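Glycerol kinase, putative (Plasmodium falciparum, PDB 2W40) probably catalyses the ATP-dependent phosphorylation of glycerol to sn-glycerol 3-phosphate, the step that opens glycerol degradation. Local coordinates at residues C[3-9]-C[74-80]; C[103-107]-C[270-274]; C[189-193]-C[204-210]; C[333-337]-C[381-385]. All coordinates share one frame; numbering follows the deposited sequence.

Contact 1: residues C[3-9]-C[74-80]; sequences MNVILSI and VIIKCIG. With EDO (1,2-ethanediol), chain B.
M3 to I9 and V74 to G80 pair as parallel neighbours in the mixed sheet of the N-terminal domain, an RNase H-like sheet of the actin superfamily. Before K77 the ladder is regular: I75 N donates to M3 O (2.8 Å, 172° at the hydrogen) and V5 N to I75 O. V5 O then takes K77 N, yet L7 N goes to C78 O, so K77 forms a beta bulge in 74-80.

A buried, closely filled apolar face carries V5, L7, V74, I76 and I79. L7 and I79 run side by side, with L7 CD2 4.1 Å from I79 CG1, and I9 CD1 reaches I79 CG2 at 3.9 Å. Helix 49-70 packs on V74, I76 and I9. On the other face I6 CG2 meets C78 SG at 3.9 Å under helix 443-455.

The solvent side is the partly exposed end with N4, I75 and K77. N4 runs alongside I75, its OD1 3.5 Å from I75 CB, while the bent chain of K77 brings CE to 3.3 Å from N4 ND2. Both nitrogens are donors and do not bond each other; K77 NZ forms a salt bridge with E23, N4 ND2 only a weak hydrogen bond. Away from 3-9, ethanediol O1 accepts I76 N (2.8 Å).

Six main-chain bonds fix the register; side chains add apolar packing, and the charged K77 sits at the partly exposed end.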
loop_
_atom_site.group_PDB
_atom_site.type_symbol
_atom_site.label_atom_id
_atom_site.label_comp_id
_atom_site.label_asym_id
_atom_site.label_seq_id
_atom_site.Cartn_x
_atom_site.Cartn_y
_atom_site.Cartn_z
ATOM N N MET C 3 13.758 43.342 26.107
ATOM C CA MET C 3 12.856 42.784 25.148
ATOM C C MET C 3 11.629 42.220 25.886
ATOM O O MET C 3 11.813 41.393 26.759
ATOM C CB MET C 3 13.530 41.638 24.355
ATOM C CG MET C 3 12.684 40.892 23.297
ATOM S SD MET C 3 11.910 41.962 22.084
ATOM C CE MET C 3 13.148 41.914 20.820
ATOM N N ASN C 4 10.440 42.725 25.554
ATOM C CA ASN C 4 9.230 42.089 26.059
ATOM C C ASN C 4 8.828 40.984 25.090
ATOM O O ASN C 4 8.800 41.197 23.878
ATOM C CB ASN C 4 8.080 43.031 26.122
ATOM C CG ASN C 4 8.254 44.105 27.137
ATOM O OD1 ASN C 4 9.060 44.060 28.046
ATOM N ND2 ASN C 4 7.426 45.112 26.987
ATOM N N VAL C 5 8.447 39.834 25.709
ATOM C CA VAL C 5 7.921 38.746 24.906
ATOM C C VAL C 5 6.719 38.057 25.505
ATOM O O VAL C 5 6.468 38.145 26.678
ATOM C CB VAL C 5 9.010 37.659 24.617
ATOM C CG1 VAL C 5 10.279 38.230 23.801
ATOM C CG2 VAL C 5 9.391 37.011 25.895
ATOM N N ILE C 6 5.996 37.392 24.617
ATOM C CA ILE C 6 4.832 36.561 24.930
ATOM C C ILE C 6 5.274 35.117 24.632
ATOM O O ILE C 6 5.728 34.823 23.513
ATOM C CB ILE C 6 3.610 36.914 24.100
ATOM C CG1 ILE C 6 3.231 38.378 24.252
ATOM C CG2 ILE C 6 2.404 35.947 24.423
ATOM C CD1 ILE C 6 2.345 38.817 23.074
ATOM N N LEU C 7 5.118 34.229 25.614
ATOM C CA LEU C 7 5.378 32.774 25.334
ATOM C C LEU C 7 4.062 32.132 24.879
ATOM O O LEU C 7 3.066 32.201 25.599
ATOM C CB LEU C 7 5.973 32.012 26.519
ATOM C CG LEU C 7 6.100 30.504 26.520
ATOM C CD1 LEU C 7 6.794 30.007 25.226
ATOM C CD2 LEU C 7 6.603 29.874 27.804
ATOM N N SER C 8 4.087 31.518 23.679
ATOM C CA SER C 8 2.928 30.765 23.196
ATOM C C SER C 8 3.351 29.290 23.127
ATOM O O SER C 8 4.337 28.996 22.396
ATOM C CB SER C 8 2.426 31.302 21.839
ATOM O OG SER C 8 1.363 30.493 21.388
ATOM N N ILE C 9 2.665 28.402 23.901
ATOM C CA ILE C 9 2.995 26.985 23.896
ATOM C C ILE C 9 1.932 26.312 22.997
ATOM O O ILE C 9 0.704 26.456 23.247
ATOM C CB ILE C 9 2.922 26.384 25.312
ATOM C CG1 ILE C 9 4.013 27.067 26.206
ATOM C CG2 ILE C 9 2.939 24.826 25.186
ATOM C CD1 ILE C 9 3.773 26.843 27.691
ATOM N N VAL C 74 15.219 40.242 29.362
ATOM C CA VAL C 74 13.985 39.671 28.781
ATOM C C VAL C 74 12.872 39.764 29.773
ATOM O O VAL C 74 13.075 39.379 30.894
ATOM C CB VAL C 74 14.206 38.175 28.351
ATOM C CG1 VAL C 74 12.971 37.596 27.776
ATOM C CG2 VAL C 74 15.459 38.157 27.337
ATOM N N ILE C 75 11.714 40.308 29.376
ATOM C CA ILE C 75 10.494 40.302 30.198
ATOM C C ILE C 75 9.462 39.386 29.513
ATOM O O ILE C 75 8.980 39.705 28.413
ATOM C CB ILE C 75 9.833 41.698 30.444
ATOM C CG1 ILE C 75 10.849 42.604 31.219
ATOM C CG2 ILE C 75 8.476 41.550 31.210
ATOM C CD1 ILE C 75 10.517 44.127 31.193
ATOM N N ILE C 76 9.123 38.285 30.188
ATOM C CA ILE C 76 8.024 37.393 29.680
ATOM C C ILE C 76 6.741 37.959 30.262
ATOM O O ILE C 76 6.557 37.931 31.443
ATOM C CB ILE C 76 8.202 35.896 30.089
ATOM C CG1 ILE C 76 9.597 35.450 29.718
ATOM C CG2 ILE C 76 7.144 35.071 29.467
ATOM C CD1 ILE C 76 10.031 34.194 30.216
ATOM N N LYS C 77 5.896 38.527 29.432
ATOM C CA LYS C 77 4.713 39.247 29.885
ATOM C C LYS C 77 3.603 38.293 30.334
ATOM O O LYS C 77 2.855 38.551 31.284
ATOM C CB LYS C 77 4.182 40.132 28.776
ATOM C CG LYS C 77 5.109 41.351 28.472
ATOM C CD LYS C 77 5.163 42.210 29.644
ATOM C CE LYS C 77 5.601 43.611 29.259
ATOM N NZ LYS C 77 4.547 44.358 28.369
ATOM N N CYS C 78 3.493 37.206 29.573
ATOM C CA CYS C 78 2.402 36.244 29.787
ATOM C C CYS C 78 2.673 34.996 28.974
ATOM O O CYS C 78 3.549 34.963 28.108
ATOM C CB CYS C 78 1.099 36.848 29.356
ATOM S SG CYS C 78 1.098 37.536 27.758
ATOM N N ILE C 79 1.823 33.975 29.230
ATOM C CA ILE C 79 1.898 32.669 28.571
ATOM C C ILE C 79 0.519 32.357 28.017
ATOM O O ILE C 79 -0.461 32.473 28.745
ATOM C CB ILE C 79 2.387 31.545 29.542
ATOM C CG1 ILE C 79 3.780 31.869 30.036
ATOM C CG2 ILE C 79 2.216 30.183 28.907
ATOM C CD1 ILE C 79 4.156 30.994 31.314
ATOM N N GLY C 80 0.428 31.983 26.748
ATOM C CA GLY C 80 -0.799 31.384 26.165
ATOM C C GLY C 80 -0.532 29.898 25.838
ATOM O O GLY C 80 0.589 29.503 25.491
HETATM C C1 EDO B . 10.632 36.488 33.092
HETATM O O1 EDO B . 10.332 37.833 32.698
HETATM C C2 EDO B . 12.075 35.978 33.315
HETATM O O2 EDO B . 13.045 36.546 32.401
#

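Contact 2: residues C[103-107]-C[270-274]; sequences IVWLD and TGVFL. With EDO (1,2-ethanediol), chain D.
W105 and L106 are the central residues of a type I beta turn from V104 to D107, closed by D107 N to V104 O at 2.9 Å, and they face T270, G271 and F273 where the chain enters strand 272-279. The turn belongs to the N-terminal FGGY domain and the strand to the C-terminal one, so the contact bridges the two halves of the FGGY kinase fold.

Its centre is an offset edge-to-face aromatic pair: the edge of F273 is directed at the face of the six-membered ring of W105, with centroids 5.6 Å apart and planes at 69°. W105 CH2 is 3.8 Å from F273 CZ, and G271 CA approaches the rim of the indole near its plane. T270, which binds ADP in another structure of this protein, adds its methyl: CG2 lies 4.0 Å from W105 CZ2, while its hydroxyl is held by Q14.

W105 NE1 is bonded to T13, which helps to set the indole's rotation, and a bound glycerol lies about 4 Å from the side chain, consistent with a place beside the substrate pocket. R85 makes a cation-pi contact with F273. At the turn itself, ethanediol O2 donates to L106 O at 2.6 Å.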
loop_
_atom_site.group_PDB
_atom_site.type_symbol
_atom_site.label_atom_id
_atom_site.label_comp_id
_atom_site.label_asym_id
_atom_site.label_seq_id
_atom_site.Cartn_x
_atom_site.Cartn_y
_atom_site.Cartn_z
ATOM N N ILE C 103 -4.742 9.032 25.990
ATOM C CA ILE C 103 -5.359 8.417 24.860
ATOM C C ILE C 103 -5.730 9.526 23.870
ATOM O O ILE C 103 -6.470 10.470 24.204
ATOM C CB ILE C 103 -6.622 7.606 25.213
ATOM C CG1 ILE C 103 -6.243 6.453 26.202
ATOM C CG2 ILE C 103 -7.190 6.969 23.925
ATOM C CD1 ILE C 103 -7.415 5.621 26.714
ATOM N N VAL C 104 -5.080 9.439 22.695
ATOM C CA VAL C 104 -5.044 10.564 21.731
ATOM C C VAL C 104 -6.358 10.606 20.982
ATOM O O VAL C 104 -7.102 9.575 20.841
ATOM C CB VAL C 104 -3.778 10.446 20.816
ATOM C CG1 VAL C 104 -3.590 11.579 19.854
ATOM C CG2 VAL C 104 -2.499 10.389 21.686
ATOM N N TRP C 105 -6.632 11.773 20.423
ATOM C CA TRP C 105 -7.847 11.981 19.569
ATOM C C TRP C 105 -7.952 10.912 18.465
ATOM O O TRP C 105 -9.011 10.612 18.016
ATOM C CB TRP C 105 -7.891 13.439 19.101
ATOM C CG TRP C 105 -6.765 13.865 18.227
ATOM C CD1 TRP C 105 -5.609 14.438 18.644
ATOM C CD2 TRP C 105 -6.719 13.856 16.779
ATOM N NE1 TRP C 105 -4.829 14.792 17.548
ATOM C CE2 TRP C 105 -5.477 14.445 16.396
ATOM C CE3 TRP C 105 -7.641 13.522 15.768
ATOM C CZ2 TRP C 105 -5.107 14.591 15.002
ATOM C CZ3 TRP C 105 -7.304 13.700 14.449
ATOM C CH2 TRP C 105 -6.041 14.221 14.076
ATOM N N LEU C 106 -6.825 10.567 17.880
ATOM C CA LEU C 106 -6.700 9.567 16.793
ATOM C C LEU C 106 -6.964 8.093 17.200
ATOM O O LEU C 106 -7.125 7.230 16.313
ATOM C CB LEU C 106 -5.323 9.657 16.145
ATOM C CG LEU C 106 -5.088 10.807 15.155
ATOM C CD1 LEU C 106 -3.547 10.960 14.841
ATOM C CD2 LEU C 106 -5.971 10.592 13.827
ATOM N N ASP C 107 -7.036 7.826 18.501
ATOM C CA ASP C 107 -7.278 6.469 18.997
ATOM C C ASP C 107 -8.701 6.076 18.599
ATOM O O ASP C 107 -9.620 6.844 18.718
ATOM C CB ASP C 107 -7.127 6.449 20.536
ATOM C CG ASP C 107 -7.200 5.064 21.150
ATOM O OD1 ASP C 107 -6.133 4.477 21.482
ATOM O OD2 ASP C 107 -8.357 4.607 21.255
ATOM N N THR C 270 -1.120 17.575 11.425
ATOM C CA THR C 270 -1.333 16.131 11.653
ATOM C C THR C 270 -2.661 15.647 11.090
ATOM O O THR C 270 -2.709 14.585 10.416
ATOM C CB THR C 270 -1.241 15.866 13.164
ATOM O OG1 THR C 270 0.046 16.276 13.690
ATOM C CG2 THR C 270 -1.437 14.451 13.524
ATOM N N GLY C 271 -3.720 16.372 11.354
ATOM C CA GLY C 271 -4.996 16.255 10.608
ATOM C C GLY C 271 -5.255 17.522 9.818
ATOM O O GLY C 271 -4.463 18.448 9.842
ATOM N N VAL C 272 -6.420 17.616 9.198
ATOM C CA VAL C 272 -6.844 18.794 8.504
ATOM C C VAL C 272 -8.174 19.181 9.160
ATOM O O VAL C 272 -9.066 18.348 9.345
ATOM C CB VAL C 272 -6.997 18.534 7.006
ATOM C CG1 VAL C 272 -7.725 19.728 6.297
ATOM C CG2 VAL C 272 -5.533 18.277 6.480
ATOM N N PHE C 273 -8.333 20.458 9.496
ATOM C CA PHE C 273 -9.523 20.940 10.218
ATOM C C PHE C 273 -10.049 22.246 9.599
ATOM O O PHE C 273 -9.369 23.247 9.624
ATOM C CB PHE C 273 -9.220 21.132 11.684
ATOM C CG PHE C 273 -8.654 19.867 12.303
ATOM C CD1 PHE C 273 -9.520 18.886 12.784
ATOM C CD2 PHE C 273 -7.331 19.590 12.301
ATOM C CE1 PHE C 273 -9.030 17.685 13.243
ATOM C CE2 PHE C 273 -6.881 18.416 12.865
ATOM C CZ PHE C 273 -7.761 17.471 13.260
ATOM N N LEU C 274 -11.279 22.195 9.080
ATOM C CA LEU C 274 -11.942 23.367 8.505
ATOM C C LEU C 274 -12.959 23.833 9.532
ATOM O O LEU C 274 -13.840 23.051 9.931
ATOM C CB LEU C 274 -12.603 22.988 7.192
ATOM C CG LEU C 274 -13.054 24.209 6.303
ATOM C CD1 LEU C 274 -13.235 23.798 4.869
ATOM C CD2 LEU C 274 -14.341 24.687 6.861
HETATM C C1 EDO D . -3.646 3.339 15.981
HETATM O O1 EDO D . -3.438 1.956 15.259
HETATM C C2 EDO D . -4.572 4.573 15.554
HETATM O O2 EDO D . -6.016 4.897 15.803
#

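Contact 3: residues C[189-193]-C[204-210]; sequences RTLLM and MCKIFNI
Two torsion patterns bring L191 and L192 against M204, F208 and I210. In L192, CG stands anti to the carbonyl carbon (chi1 -51°) and the chain then runs on extended, which carries its two methyls to the helix end. In M204 the second and third torsions are both bent, near -50°, so the chain curls back and sets CE 3.4 Å from L191 O.

The branches of L192 divide the work unevenly. CD1 meets I210 CD1 tip to tip at 3.5 Å, a close methyl contact; CD2 touches the same methyl more loosely and lies 3.8 Å from F208 CD2, approaching that ring at a slant. The same CD2 lies at looser distance from M204 CB and C205 SG.

What presents I210 here is a Schellman motif. The helix 202-207 is ended by N209 with positive phi, I210 N bonding to C205 O at 2.9 Å and N209 N to K206 O at 3.1 Å, and the reversal turns I210 back toward the loop. The loop has its own turn: T190 OG1 accepts L192 N at 3.0 Å, an ST turn whose middle residue, L191, also has positive phi. L191 O lies against the M204 chain, 3.6 Å from its CB; the carbonyl is buried by the contact and has no polar partner in the model.

Helix 140-149 packs on L192 and F208, with F141 edge-to-face to the F208 ring, and helix 123-130 covers L191 and M204.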
loop_
_atom_site.group_PDB
_atom_site.type_symbol
_atom_site.label_atom_id
_atom_site.label_comp_id
_atom_site.label_asym_id
_atom_site.label_seq_id
_atom_site.Cartn_x
_atom_site.Cartn_y
_atom_site.Cartn_z
ATOM N N ARG C 189 -15.062 19.706 23.273
ATOM C CA ARG C 189 -14.475 18.598 22.549
ATOM C C ARG C 189 -14.541 17.282 23.332
ATOM O O ARG C 189 -13.925 16.263 22.993
ATOM C CB ARG C 189 -13.052 18.890 22.171
ATOM C CG ARG C 189 -12.893 20.223 21.491
ATOM C CD ARG C 189 -13.780 20.420 20.285
ATOM N NE ARG C 189 -13.421 19.508 19.180
ATOM C CZ ARG C 189 -13.713 19.653 17.895
ATOM N NH1 ARG C 189 -14.514 20.637 17.462
ATOM N NH2 ARG C 189 -13.208 18.817 17.001
ATOM N N THR C 190 -15.252 17.357 24.436
ATOM C CA THR C 190 -15.249 16.233 25.408
ATOM C C THR C 190 -16.481 15.285 25.301
ATOM O O THR C 190 -16.389 14.114 25.798
ATOM C CB THR C 190 -15.206 16.802 26.874
ATOM O OG1 THR C 190 -16.418 17.512 27.129
ATOM C CG2 THR C 190 -13.922 17.587 27.233
ATOM N N LEU C 191 -17.591 15.792 24.732
ATOM C CA LEU C 191 -18.891 15.102 24.668
ATOM C C LEU C 191 -19.613 15.186 26.041
ATOM O O LEU C 191 -20.589 14.492 26.272
ATOM C CB LEU C 191 -18.790 13.681 24.157
ATOM C CG LEU C 191 -19.378 13.355 22.801
ATOM C CD1 LEU C 191 -18.945 11.955 22.215
ATOM C CD2 LEU C 191 -20.806 13.476 22.917
ATOM N N LEU C 192 -19.035 16.011 26.974
ATOM C CA LEU C 192 -19.561 16.203 28.330
ATOM C C LEU C 192 -20.167 17.591 28.604
ATOM O O LEU C 192 -20.764 17.775 29.680
ATOM C CB LEU C 192 -18.543 15.901 29.408
ATOM C CG LEU C 192 -17.859 14.576 29.277
ATOM C CD1 LEU C 192 -16.744 14.570 30.334
ATOM C CD2 LEU C 192 -18.873 13.430 29.423
ATOM N N MET C 193 -19.935 18.573 27.698
ATOM C CA MET C 193 -20.386 19.916 27.955
ATOM C C MET C 193 -21.694 20.163 27.181
ATOM O O MET C 193 -21.789 19.766 26.022
ATOM C CB MET C 193 -19.349 20.897 27.456
ATOM C CG MET C 193 -19.611 22.319 27.932
ATOM S SD MET C 193 -18.552 23.573 27.156
ATOM C CE MET C 193 -19.387 23.792 25.540
ATOM N N MET C 204 -24.906 13.785 30.410
ATOM C CA MET C 204 -23.810 13.215 29.695
ATOM C C MET C 204 -22.818 12.513 30.634
ATOM O O MET C 204 -22.245 11.460 30.296
ATOM C CB MET C 204 -23.070 14.300 28.920
ATOM C CG MET C 204 -23.878 15.023 27.812
ATOM S SD MET C 204 -24.781 13.918 26.690
ATOM C CE MET C 204 -23.536 12.727 26.164
ATOM N N CYS C 205 -22.513 13.146 31.756
ATOM C CA CYS C 205 -21.600 12.520 32.730
ATOM C C CYS C 205 -22.101 11.160 33.177
ATOM O O CYS C 205 -21.349 10.228 33.302
ATOM C CB CYS C 205 -21.335 13.466 33.892
ATOM S SG CYS C 205 -20.213 14.877 33.389
ATOM N N LYS C 206 -23.410 11.068 33.382
ATOM C CA LYS C 206 -24.046 9.786 33.786
ATOM C C LYS C 206 -23.896 8.735 32.732
ATOM O O LYS C 206 -23.497 7.584 33.025
ATOM C CB LYS C 206 -25.536 9.992 34.187
ATOM C CG LYS C 206 -26.240 8.731 34.591
ATOM C CD LYS C 206 -27.767 8.944 34.862
ATOM C CE LYS C 206 -28.489 7.664 35.446
ATOM N NZ LYS C 206 -27.696 7.085 36.603
ATOM N N ILE C 207 -24.074 9.119 31.470
ATOM C CA ILE C 207 -23.913 8.179 30.393
ATOM C C ILE C 207 -22.512 7.608 30.428
ATOM O O ILE C 207 -22.345 6.389 30.304
ATOM C CB ILE C 207 -24.173 8.884 28.986
ATOM C CG1 ILE C 207 -25.652 9.277 28.809
ATOM C CG2 ILE C 207 -23.685 8.003 27.826
ATOM C CD1 ILE C 207 -25.913 10.199 27.510
ATOM N N PHE C 208 -21.518 8.483 30.670
ATOM C CA PHE C 208 -20.157 8.066 30.567
ATOM C C PHE C 208 -19.539 7.555 31.866
ATOM O O PHE C 208 -18.321 7.395 31.969
ATOM C CB PHE C 208 -19.359 9.148 29.878
ATOM C CG PHE C 208 -19.700 9.254 28.402
ATOM C CD1 PHE C 208 -19.358 8.238 27.521
ATOM C CD2 PHE C 208 -20.428 10.361 27.905
ATOM C CE1 PHE C 208 -19.743 8.291 26.166
ATOM C CE2 PHE C 208 -20.788 10.429 26.563
ATOM C CZ PHE C 208 -20.452 9.419 25.698
ATOM N N ASN C 209 -20.379 7.353 32.866
ATOM C CA ASN C 209 -20.006 6.787 34.214
ATOM C C ASN C 209 -19.098 7.668 35.034
ATOM O O ASN C 209 -18.301 7.207 35.946
ATOM C CB ASN C 209 -19.265 5.441 34.024
ATOM C CG ASN C 209 -20.083 4.318 33.439
ATOM O OD1 ASN C 209 -21.092 4.460 32.708
ATOM N ND2 ASN C 209 -19.600 3.139 33.717
ATOM N N ILE C 210 -19.212 8.969 34.784
ATOM C CA ILE C 210 -18.494 9.960 35.561
ATOM C C ILE C 210 -19.393 10.300 36.722
ATOM O O ILE C 210 -20.237 11.183 36.588
ATOM C CB ILE C 210 -18.119 11.211 34.753
ATOM C CG1 ILE C 210 -17.205 10.796 33.582
ATOM C CG2 ILE C 210 -17.535 12.269 35.671
ATOM C CD1 ILE C 210 -17.068 11.802 32.527
#

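Contact 4: residues C[333-337]-C[381-385]; sequences ASDIM and VRALL
I336, M337 and A333 meet V381, R382 and L385 at a crossing of two helices in the C-terminal domain of this FGGY kinase. The axes of the two short segments pass 10.1 Å apart at an angle of 103°, so one helix lies roughly across the other and only a patch of side chains can touch. S334, which binds ADP in another structure of this protein, points away from 381-385 and takes no part in the contact.

The apolar contacts form the first group. I336 and V381 meet at about a right angle, with I336 CD1 3.5 Å from V381 CG1. L385 inserts one branch between two residues a turn apart: CD1 is 3.8 Å from M337 SD and 4.0 Å from A333 CB. Helix 315-323 adds V318 on L385 and L321 on V381.

The second group joins an apolar group to a charge. R382 is fully extended from CG to NE, with CG anti to the backbone N (chi1 -179°), which stretches the arginine out toward the end of segment 333-337. M337, bent at its last torsion, lays CE over one face of the guanidinium, 3.6 Å from R382 CZ.

The polar partners of that flat group are E386 and C340. R382 NE makes a salt bridge with E386, one turn on, and NH1 donates to C340 O, which probably offsets the buried charge and helps to hold the plane of the group. Separately, at the guanidinium edge and in its plane, M337 O lies 3.3 Å from R382 NH1.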
loop_
_atom_site.group_PDB
_atom_site.type_symbol
_atom_site.label_atom_id
_atom_site.label_comp_id
_atom_site.label_asym_id
_atom_site.label_seq_id
_atom_site.Cartn_x
_atom_site.Cartn_y
_atom_site.Cartn_z
ATOM N N ALA C 333 7.521 16.158 -0.540
ATOM C CA ALA C 333 6.220 15.966 -1.036
ATOM C C ALA C 333 5.945 16.921 -2.227
ATOM O O ALA C 333 5.231 16.529 -3.174
ATOM C CB ALA C 333 5.233 16.174 0.101
ATOM N N SER C 334 6.526 18.149 -2.241
ATOM C CA SER C 334 6.287 19.043 -3.377
ATOM C C SER C 334 6.957 18.505 -4.632
ATOM O O SER C 334 6.364 18.435 -5.744
ATOM C CB SER C 334 6.810 20.483 -3.083
ATOM O OG SER C 334 6.722 21.369 -4.224
ATOM N N ASP C 335 8.217 18.149 -4.454
ATOM C CA ASP C 335 8.998 17.633 -5.578
ATOM C C ASP C 335 8.317 16.368 -6.099
ATOM O O ASP C 335 8.110 16.210 -7.326
ATOM C CB ASP C 335 10.423 17.324 -5.156
ATOM C CG ASP C 335 11.316 18.573 -5.126
ATOM O OD1 ASP C 335 10.949 19.623 -5.784
ATOM O OD2 ASP C 335 12.358 18.525 -4.399
ATOM N N ILE C 336 7.869 15.526 -5.181
ATOM C CA ILE C 336 7.059 14.308 -5.583
ATOM C C ILE C 336 5.834 14.726 -6.373
ATOM O O ILE C 336 5.553 14.163 -7.411
ATOM C CB ILE C 336 6.610 13.388 -4.408
ATOM C CG1 ILE C 336 7.742 12.554 -3.876
ATOM C CG2 ILE C 336 5.462 12.373 -4.827
ATOM C CD1 ILE C 336 7.370 11.712 -2.596
ATOM N N MET C 337 5.089 15.715 -5.934
ATOM C CA MET C 337 3.962 16.147 -6.768
ATOM C C MET C 337 4.295 16.900 -8.082
ATOM O O MET C 337 3.533 16.815 -9.057
ATOM C CB MET C 337 2.931 16.844 -5.898
ATOM C CG MET C 337 2.077 15.776 -5.159
ATOM S SD MET C 337 0.734 16.587 -4.370
ATOM C CE MET C 337 -0.510 16.876 -5.619
ATOM N N VAL C 381 2.547 7.969 -2.430
ATOM C CA VAL C 381 2.641 9.248 -1.692
ATOM C C VAL C 381 1.676 10.303 -2.234
ATOM O O VAL C 381 0.866 10.879 -1.465
ATOM C CB VAL C 381 4.140 9.740 -1.663
ATOM C CG1 VAL C 381 4.216 11.187 -1.062
ATOM C CG2 VAL C 381 4.949 8.748 -0.900
ATOM N N ARG C 382 1.710 10.525 -3.542
ATOM C CA ARG C 382 0.797 11.483 -4.195
ATOM C C ARG C 382 -0.645 11.129 -3.943
ATOM O O ARG C 382 -1.444 12.001 -3.698
ATOM C CB ARG C 382 1.114 11.598 -5.709
ATOM C CG ARG C 382 0.214 12.567 -6.381
ATOM C CD ARG C 382 0.462 12.774 -7.852
ATOM N NE ARG C 382 -0.641 13.604 -8.253
ATOM C CZ ARG C 382 -0.616 14.887 -8.565
ATOM N NH1 ARG C 382 0.535 15.538 -8.781
ATOM N NH2 ARG C 382 -1.767 15.492 -8.735
ATOM N N ALA C 383 -0.958 9.830 -3.956
ATOM C CA ALA C 383 -2.367 9.404 -3.867
ATOM C C ALA C 383 -2.844 9.765 -2.415
ATOM O O ALA C 383 -3.973 10.150 -2.167
ATOM C CB ALA C 383 -2.509 7.817 -4.150
ATOM N N LEU C 384 -1.944 9.550 -1.439
ATOM C CA LEU C 384 -2.322 9.851 -0.007
ATOM C C LEU C 384 -2.671 11.391 0.075
ATOM O O LEU C 384 -3.714 11.781 0.614
ATOM C CB LEU C 384 -1.285 9.465 1.013
ATOM C CG LEU C 384 -1.676 9.771 2.444
ATOM C CD1 LEU C 384 -1.329 8.673 3.454
ATOM C CD2 LEU C 384 -1.150 11.152 2.895
ATOM N N LEU C 385 -1.826 12.195 -0.584
ATOM C CA LEU C 385 -1.977 13.660 -0.566
ATOM C C LEU C 385 -3.242 14.058 -1.285
ATOM O O LEU C 385 -4.066 14.842 -0.791
ATOM C CB LEU C 385 -0.742 14.270 -1.200
ATOM C CG LEU C 385 0.516 14.138 -0.327
ATOM C CD1 LEU C 385 1.700 14.747 -1.137
ATOM C CD2 LEU C 385 0.381 14.770 1.050
#

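How the contacts relate
Contact 1 and contact 3 both lie in the N-terminal half and contact 4 in the C-terminal half, while contact 2 joins the two near the centre of the chain. All four are largely buried, but contact 1 has a polar, partly exposed end. It alone is built on main-chain hydrogen bonds; contacts 2 and 3 rest on side-chain packing, led by an aromatic pair in contact 2 and by leucine against methionine, phenylalanine and isoleucine in contact 3, and contact 4 adds a buried arginine. Contacts 2 and 4 each include an ADP-binding residue in a segment, T270 and S334, and helix 377-403, which holds 381-385, also packs on V272. Contacts 3 and 4 lie on opposite sides of the chain's centre.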